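Local coordinates for protein butyryl-CoA dehydrogenase (Marinomonas mediterranea, PDB 6CXT) that belongs to the acyl-CoA dehydrogenase family of flavoproteins, in which helical domains and a beta domain together hold a flavin-adenine dinucleotide, at residues N312-A317 against N375-L380; G48-E53 against H90-S95; A170-K175 against T182-P187. All blocks are in the same frame, centred on the assembly; numbering follows the deposited sequence.

Contact 1: residues N312-A317 against N375-L380; sequences NTKAVA and NRLGLL
Thr313 and Lys314, in the first turn of helix 313-338, pack against Arg376 and Leu377 near the end of helix 366-377, which closes in a Schellman motif at Gly378; both helices belong to the C-terminal helical domain of the acyl-CoA dehydrogenase fold. The tight part lies around Arg376. Its chain bends at chi2 (-50°), and the guanidinium receives the methyl of Thr313: CG2 stands 3.5 Å above the plane, over its centre. Chi1 of Thr313, at -65°, turns this methyl onto the guanidinium by setting CG2 anti to the backbone N. Asp311 takes both polar ends, as a salt bridge to Arg376 NE and a hydrogen bond with Thr313 OG1, which helps fix how the guanidinium is turned. Next to this, the Lys314 and Arg376 chains run antiparallel alongside each other, CB to CB at 3.6 Å. The looser side follows the Lys314 chain. Its CD meets Leu377 CD2 at 3.8 Å, one side chain lying athwart the other, while Leu377 also packs on Ile262 of the second subunit. Beyond, a water bridges the two segments, accepting from Lys314 NZ at 2.9 Å and donating to Arg376 O at 2.8 Å.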
# COMPACT_ATOMS: atom_id res chain seq x y z
N ASN B 312 4.94 -14.58 -24.96
CA ASN B 312 4.89 -13.23 -24.34
C ASN B 312 3.77 -13.04 -23.33
O ASN B 312 3.45 -11.92 -23.01
CB ASN B 312 4.75 -12.17 -25.40
CG ASN B 312 3.55 -12.44 -26.27
OD1 ASN B 312 3.66 -13.12 -27.31
ND2 ASN B 312 2.40 -11.97 -25.85
N THR B 313 3.17 -14.11 -22.85
CA THR B 313 2.00 -14.04 -22.02
C THR B 313 2.32 -13.38 -20.67
O THR B 313 1.50 -12.56 -20.17
CB THR B 313 1.42 -15.45 -21.77
OG1 THR B 313 0.97 -15.97 -23.02
CG2 THR B 313 0.22 -15.40 -20.83
N LYS B 314 3.47 -13.74 -20.07
CA LYS B 314 3.86 -13.11 -18.77
C LYS B 314 3.95 -11.59 -18.90
O LYS B 314 3.35 -10.88 -18.10
CB LYS B 314 5.20 -13.67 -18.29
CG LYS B 314 5.59 -13.22 -16.85
CD LYS B 314 6.89 -13.92 -16.44
CE LYS B 314 8.06 -13.29 -17.20
NZ LYS B 314 9.27 -13.96 -16.74
N ALA B 315 4.66 -11.10 -19.93
CA ALA B 315 4.83 -9.67 -20.11
C ALA B 315 3.49 -8.98 -20.34
O ALA B 315 3.29 -7.83 -19.88
CB ALA B 315 5.75 -9.36 -21.28
N VAL B 316 2.60 -9.63 -21.10
CA VAL B 316 1.28 -9.04 -21.38
C VAL B 316 0.42 -9.00 -20.12
O VAL B 316 -0.26 -7.99 -19.82
CB VAL B 316 0.57 -9.78 -22.58
CG1 VAL B 316 -0.92 -9.39 -22.65
CG2 VAL B 316 1.25 -9.38 -23.88
N ALA B 317 0.42 -10.09 -19.37
CA ALA B 317 -0.36 -10.09 -18.15
C ALA B 317 0.22 -9.02 -17.15
O ALA B 317 -0.56 -8.36 -16.46
CB ALA B 317 -0.34 -11.47 -17.51
N ASN B 375 1.82 -18.72 -13.22
CA ASN B 375 2.01 -19.86 -14.11
C ASN B 375 3.25 -19.69 -15.00
O ASN B 375 4.11 -20.60 -15.07
CB ASN B 375 0.73 -20.10 -14.93
CG ASN B 375 0.91 -21.21 -15.96
OD1 ASN B 375 1.20 -20.93 -17.11
ND2 ASN B 375 0.81 -22.47 -15.52
N ARG B 376 3.40 -18.52 -15.65
CA ARG B 376 4.56 -18.25 -16.46
C ARG B 376 5.86 -18.14 -15.68
O ARG B 376 6.93 -18.33 -16.25
CB ARG B 376 4.36 -17.02 -17.38
CG ARG B 376 3.26 -17.17 -18.41
CD ARG B 376 3.40 -18.51 -19.19
NE ARG B 376 2.50 -18.59 -20.35
CZ ARG B 376 1.18 -18.85 -20.34
NH1 ARG B 376 0.49 -19.05 -19.21
NH2 ARG B 376 0.53 -18.89 -21.53
N LEU B 377 5.79 -17.86 -14.38
CA LEU B 377 7.00 -17.90 -13.55
C LEU B 377 7.36 -19.35 -13.22
O LEU B 377 8.45 -19.61 -12.70
CB LEU B 377 6.79 -17.11 -12.24
CG LEU B 377 6.65 -15.58 -12.40
CD1 LEU B 377 6.36 -14.95 -11.00
CD2 LEU B 377 7.95 -14.95 -12.91
N GLY B 378 6.44 -20.28 -13.49
CA GLY B 378 6.72 -21.69 -13.23
C GLY B 378 6.23 -22.16 -11.87
O GLY B 378 6.60 -23.27 -11.44
N LEU B 379 5.41 -21.35 -11.18
CA LEU B 379 4.83 -21.75 -9.91
C LEU B 379 3.82 -22.85 -10.08
O LEU B 379 2.90 -22.73 -10.91
CB LEU B 379 4.17 -20.55 -9.13
CG LEU B 379 5.24 -19.54 -8.58
CD1 LEU B 379 4.59 -18.17 -8.29
CD2 LEU B 379 5.99 -20.06 -7.34
N LEU B 380 3.96 -23.88 -9.25
CA LEU B 380 3.07 -25.04 -9.34
C LEU B 380 1.71 -24.78 -8.74
O LEU B 380 0.66 -25.25 -9.26
CB LEU B 380 3.73 -26.24 -8.62
CG LEU B 380 5.06 -26.68 -9.23
CD1 LEU B 380 5.46 -27.93 -8.42
CD2 LEU B 380 4.99 -26.96 -10.75
OXT LEU B 380 1.59 -24.11 -7.71
O HOH W 1 9.28 -16.83 -16.15

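Contact 2: residues G48-E53 against H90-S95; sequences GLPIPE and HTFACS
Pro50 and Ile51 meet Thr91, Phe92 and Ser95 where a loop of the N-terminal helical domain lies against helix 81-101, an arrangement of turn on helix buried within the fold. Backbone hydrogen bonds shape each partner separately. On the loop side Gly48 to Ile51 form a type I beta turn, closed by Ile51 N to Gly48 O at 3.1 Å, and further backbone bonds tie Gly48 to Ser60 and Ile51 to Gly61. On the helix side a wider pi-type turn runs from His90 to Ser95, with Ser95 N bonded to His90 O at 3.0 Å.

The contact itself is apolar. Pro50 brings the outer corner of its ring: CG lies 3.8 Å from Thr91 CG2 and 4.0 Å from Phe92 CE1, so one carbon touches both side chains, approaching the phenyl ring obliquely. Thr91 turns its methyl to this side, CG2 anti to the backbone N, and the same methyl sits 3.8 Å above the Phe92 ring, over its centre. Farther along, Ile51 reaches with the end of its chain, CD1 standing 4.0 Å from Ser95 CB. Around Phe92 the packing continues onto Thr67 and Ile71 of helix 64-77 and Trp241 and Cys245 of helix 231-245.

The hydroxyl of Thr91 is used within its own helix, on Gly87 O, leaving its methyl for the proline, whereas His90 bonds outside the helix, to Ala121 N and Leu114 O. No hydrogen bond links loop and helix, which implies that they are matched by shape and by the burial of carbon surface, while the loop's own backbone bonds hold Pro50 and Ile51 in place.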
# COMPACT_ATOMS: atom_id res chain seq x y z
N GLY B 48 -8.45 -0.02 -38.36
CA GLY B 48 -7.62 -0.68 -39.34
C GLY B 48 -6.15 -0.73 -39.01
O GLY B 48 -5.38 -1.24 -39.80
N LEU B 49 -5.74 -0.22 -37.84
CA LEU B 49 -4.28 -0.13 -37.56
C LEU B 49 -3.50 -1.44 -37.77
O LEU B 49 -2.46 -1.40 -38.44
CB LEU B 49 -3.96 0.47 -36.16
CG LEU B 49 -4.67 1.77 -35.81
CD1 LEU B 49 -4.54 2.09 -34.31
CD2 LEU B 49 -4.05 2.86 -36.66
N PRO B 50 -3.98 -2.59 -37.22
CA PRO B 50 -3.20 -3.79 -37.40
C PRO B 50 -3.70 -4.70 -38.56
O PRO B 50 -3.34 -5.88 -38.58
CB PRO B 50 -3.44 -4.54 -36.09
CG PRO B 50 -4.84 -4.15 -35.68
CD PRO B 50 -5.16 -2.84 -36.38
N ILE B 51 -4.58 -4.20 -39.43
CA ILE B 51 -5.15 -5.06 -40.51
C ILE B 51 -4.28 -4.85 -41.76
O ILE B 51 -4.03 -3.71 -42.14
CB ILE B 51 -6.66 -4.78 -40.79
CG1 ILE B 51 -7.46 -4.77 -39.48
CG2 ILE B 51 -7.26 -5.80 -41.77
CD1 ILE B 51 -7.43 -6.05 -38.67
N PRO B 52 -3.77 -5.95 -42.34
CA PRO B 52 -3.01 -5.88 -43.61
C PRO B 52 -3.86 -5.31 -44.75
O PRO B 52 -5.06 -5.61 -44.84
CB PRO B 52 -2.67 -7.35 -43.88
CG PRO B 52 -2.71 -8.01 -42.55
CD PRO B 52 -3.86 -7.34 -41.85
N GLU B 53 -3.23 -4.52 -45.61
CA GLU B 53 -3.87 -4.04 -46.85
C GLU B 53 -4.50 -5.17 -47.69
O GLU B 53 -5.55 -4.97 -48.30
CB GLU B 53 -2.89 -3.23 -47.69
CG GLU B 53 -3.61 -2.32 -48.68
CD GLU B 53 -2.71 -1.27 -49.30
OE1 GLU B 53 -1.60 -1.01 -48.79
OE2 GLU B 53 -3.14 -0.68 -50.32
N HIS B 90 -13.66 -4.32 -30.32
CA HIS B 90 -13.98 -4.70 -31.69
C HIS B 90 -12.72 -5.13 -32.47
O HIS B 90 -12.69 -6.19 -33.14
CB HIS B 90 -14.65 -3.48 -32.30
CG HIS B 90 -14.58 -3.40 -33.79
ND1 HIS B 90 -15.66 -3.70 -34.60
CD2 HIS B 90 -13.61 -2.96 -34.62
CE1 HIS B 90 -15.35 -3.45 -35.86
NE2 HIS B 90 -14.11 -3.01 -35.91
N THR B 91 -11.67 -4.31 -32.40
CA THR B 91 -10.45 -4.59 -33.16
C THR B 91 -9.67 -5.78 -32.62
O THR B 91 -9.28 -6.66 -33.40
CB THR B 91 -9.54 -3.38 -33.23
OG1 THR B 91 -10.23 -2.33 -33.90
CG2 THR B 91 -8.21 -3.67 -34.00
N PHE B 92 -9.41 -5.83 -31.31
CA PHE B 92 -8.44 -6.79 -30.80
C PHE B 92 -9.06 -8.09 -30.41
O PHE B 92 -8.41 -9.15 -30.53
CB PHE B 92 -7.55 -6.14 -29.70
CG PHE B 92 -6.74 -5.02 -30.28
CD1 PHE B 92 -5.62 -5.31 -31.09
CD2 PHE B 92 -7.11 -3.71 -30.10
CE1 PHE B 92 -4.90 -4.31 -31.70
CE2 PHE B 92 -6.38 -2.70 -30.72
CZ PHE B 92 -5.27 -2.99 -31.51
N ALA B 93 -10.29 -8.05 -29.90
CA ALA B 93 -10.93 -9.30 -29.54
C ALA B 93 -11.71 -9.95 -30.73
O ALA B 93 -12.12 -11.12 -30.63
CB ALA B 93 -11.83 -9.18 -28.30
N CYS B 94 -11.95 -9.19 -31.78
CA CYS B 94 -12.82 -9.67 -32.87
C CYS B 94 -12.10 -9.67 -34.22
O CYS B 94 -11.95 -10.77 -34.82
CB CYS B 94 -14.13 -8.87 -32.94
SG CYS B 94 -15.05 -8.88 -31.38
N SER B 95 -11.67 -8.50 -34.70
CA SER B 95 -10.93 -8.43 -35.97
C SER B 95 -9.65 -9.27 -35.96
O SER B 95 -9.35 -9.93 -36.96
CB SER B 95 -10.60 -7.01 -36.41
OG SER B 95 -11.79 -6.22 -36.45

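Contact 3: residues A170-K175 against T182-P187; sequences ATTNKK and TAFVVP
Ala170 and Thr182 form an antiparallel hydrogen-bonded pair, their CA atoms 5.6 Å apart, near the turn end of the beta hairpin made by strands 165-171 and 181-187. Ala170 N donates to Thr182 O at 3.0 Å, and Thr182 N returns the bond to Ala170 O at 2.9 Å, with N-H...O angles of 155° and 160°. Past the end of strand 165-171 a backbone bond still joins Asn173 to Gly180, one residue out of step with the pairing.

Side chains add a second tie. Thr172 holds OG1 between its backbone N and carbonyl carbon (chi1 47°), where it accepts a hydrogen bond of 2.7 Å from Thr182 OG1; the two threonine side chains lie crosswise. CG2 of Thr172 meets the Phe184 ring at its edge, near the ring plane, 4.2 Å from CZ. Ala170 CB approaches CE2 of the same ring obliquely, also at 4.2 Å. Ala141 of strand 140-144 touches Ala170, Thr172 and Phe184, and Tyr148 meets Phe184 edge-to-face, so this side of the hairpin packs against the other sheet of the middle beta domain.

The hydroxyl pair does not stand alone: Thr182 OG1 is also bonded to Gly229 N. Since Thr182 OG1 gives its proton to Thr172 OG1, the latter is left to give its own, probably chiefly to Glu228 OE2, with a weak bond to Gly180 O. The order from amide through two hydroxyls to carboxylate would let each bond strengthen the next, and it links the hairpin end to residues 228 and 229.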
# COMPACT_ATOMS: atom_id res chain seq x y z
N ALA B 170 -18.21 -21.43 -27.71
CA ALA B 170 -19.30 -22.35 -27.37
C ALA B 170 -18.71 -23.76 -27.13
O ALA B 170 -17.68 -24.05 -27.68
CB ALA B 170 -20.35 -22.40 -28.49
N THR B 171 -19.35 -24.56 -26.30
CA THR B 171 -18.88 -25.95 -26.12
C THR B 171 -19.35 -26.83 -27.30
O THR B 171 -20.57 -26.97 -27.51
CB THR B 171 -19.39 -26.50 -24.80
OG1 THR B 171 -18.93 -25.64 -23.76
CG2 THR B 171 -18.82 -27.94 -24.54
N THR B 172 -18.39 -27.37 -28.05
CA THR B 172 -18.69 -28.40 -29.04
C THR B 172 -18.53 -29.86 -28.58
O THR B 172 -19.13 -30.77 -29.20
CB THR B 172 -17.95 -28.15 -30.35
OG1 THR B 172 -16.58 -27.86 -30.09
CG2 THR B 172 -18.62 -26.99 -31.12
N ASN B 173 -17.78 -30.11 -27.48
CA ASN B 173 -17.59 -31.49 -26.96
C ASN B 173 -17.18 -31.44 -25.49
O ASN B 173 -16.02 -31.18 -25.18
CB ASN B 173 -16.58 -32.26 -27.84
CG ASN B 173 -16.47 -33.78 -27.49
OD1 ASN B 173 -16.15 -34.57 -28.37
ND2 ASN B 173 -16.66 -34.15 -26.24
N LYS B 174 -18.14 -31.68 -24.60
CA LYS B 174 -17.95 -31.62 -23.14
C LYS B 174 -16.77 -32.46 -22.67
O LYS B 174 -16.00 -32.05 -21.79
CB LYS B 174 -19.22 -32.08 -22.43
CG LYS B 174 -19.73 -31.19 -21.30
CD LYS B 174 -21.20 -31.47 -20.95
CE LYS B 174 -22.19 -31.24 -22.11
NZ LYS B 174 -22.56 -32.58 -22.79
N LYS B 175 -16.60 -33.63 -23.30
CA LYS B 175 -15.60 -34.63 -22.90
C LYS B 175 -14.20 -34.19 -23.31
O LYS B 175 -13.24 -34.65 -22.74
CB LYS B 175 -15.91 -36.03 -23.49
CG LYS B 175 -17.26 -36.63 -23.09
CD LYS B 175 -18.27 -36.64 -24.26
CE LYS B 175 -19.14 -35.37 -24.41
NZ LYS B 175 -20.16 -35.24 -23.32
N THR B 182 -15.28 -24.21 -29.38
CA THR B 182 -15.02 -23.68 -30.72
C THR B 182 -15.49 -22.22 -30.81
O THR B 182 -16.45 -21.84 -30.14
CB THR B 182 -15.82 -24.58 -31.77
OG1 THR B 182 -15.38 -25.96 -31.62
CG2 THR B 182 -15.62 -24.13 -33.19
N ALA B 183 -14.77 -21.44 -31.62
CA ALA B 183 -15.08 -20.06 -31.88
C ALA B 183 -15.87 -19.92 -33.17
O ALA B 183 -15.53 -20.55 -34.20
CB ALA B 183 -13.80 -19.25 -31.98
N PHE B 184 -16.89 -19.05 -33.14
CA PHE B 184 -17.75 -18.81 -34.32
C PHE B 184 -17.99 -17.31 -34.46
O PHE B 184 -18.10 -16.60 -33.46
CB PHE B 184 -19.13 -19.43 -34.04
CG PHE B 184 -19.12 -20.92 -33.89
CD1 PHE B 184 -19.18 -21.76 -35.03
CD2 PHE B 184 -19.08 -21.50 -32.63
CE1 PHE B 184 -19.19 -23.14 -34.88
CE2 PHE B 184 -19.08 -22.89 -32.46
CZ PHE B 184 -19.15 -23.71 -33.61
N VAL B 185 -18.06 -16.83 -35.69
CA VAL B 185 -18.53 -15.48 -35.97
C VAL B 185 -20.01 -15.61 -36.28
O VAL B 185 -20.39 -16.34 -37.20
CB VAL B 185 -17.83 -14.89 -37.20
CG1 VAL B 185 -18.43 -13.52 -37.57
CG2 VAL B 185 -16.33 -14.75 -36.94
N VAL B 186 -20.86 -14.95 -35.49
CA VAL B 186 -22.31 -15.10 -35.58
C VAL B 186 -22.88 -13.77 -36.09
O VAL B 186 -22.85 -12.78 -35.34
CB VAL B 186 -22.94 -15.52 -34.26
CG1 VAL B 186 -24.46 -15.67 -34.37
CG2 VAL B 186 -22.30 -16.80 -33.74
N PRO B 187 -23.38 -13.71 -37.31
CA PRO B 187 -23.95 -12.45 -37.76
C PRO B 187 -25.18 -12.05 -36.94
O PRO B 187 -25.93 -12.87 -36.51
CB PRO B 187 -24.29 -12.71 -39.23
CG PRO B 187 -23.52 -13.92 -39.60
CD PRO B 187 -23.37 -14.73 -38.36

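Overall arrangement
Each contact belongs to a different domain of the acyl-CoA dehydrogenase fold, in series along the chain: contact 2 in the N-terminal domain, contact 3 in the middle domain and contact 1 in the C-terminal domain. Their centres lie 22 to 27 Å apart and none touches another, although contacts 2 and 3 approach to about 6 Å between nearest atoms. Contact 2 sets a loop on a helix, contact 3 pairs neighbouring strands of one sheet, and contact 1 joins two helices. Helix 231-245 borders both contact 2, through Phe92, and contact 1, through Thr313. Bound FK4 lies about 5 Å from the Arg376 side chain and about 8 Å from that of Phe92, so contact 1 lies beside the ligand and contact 2 a shell farther out.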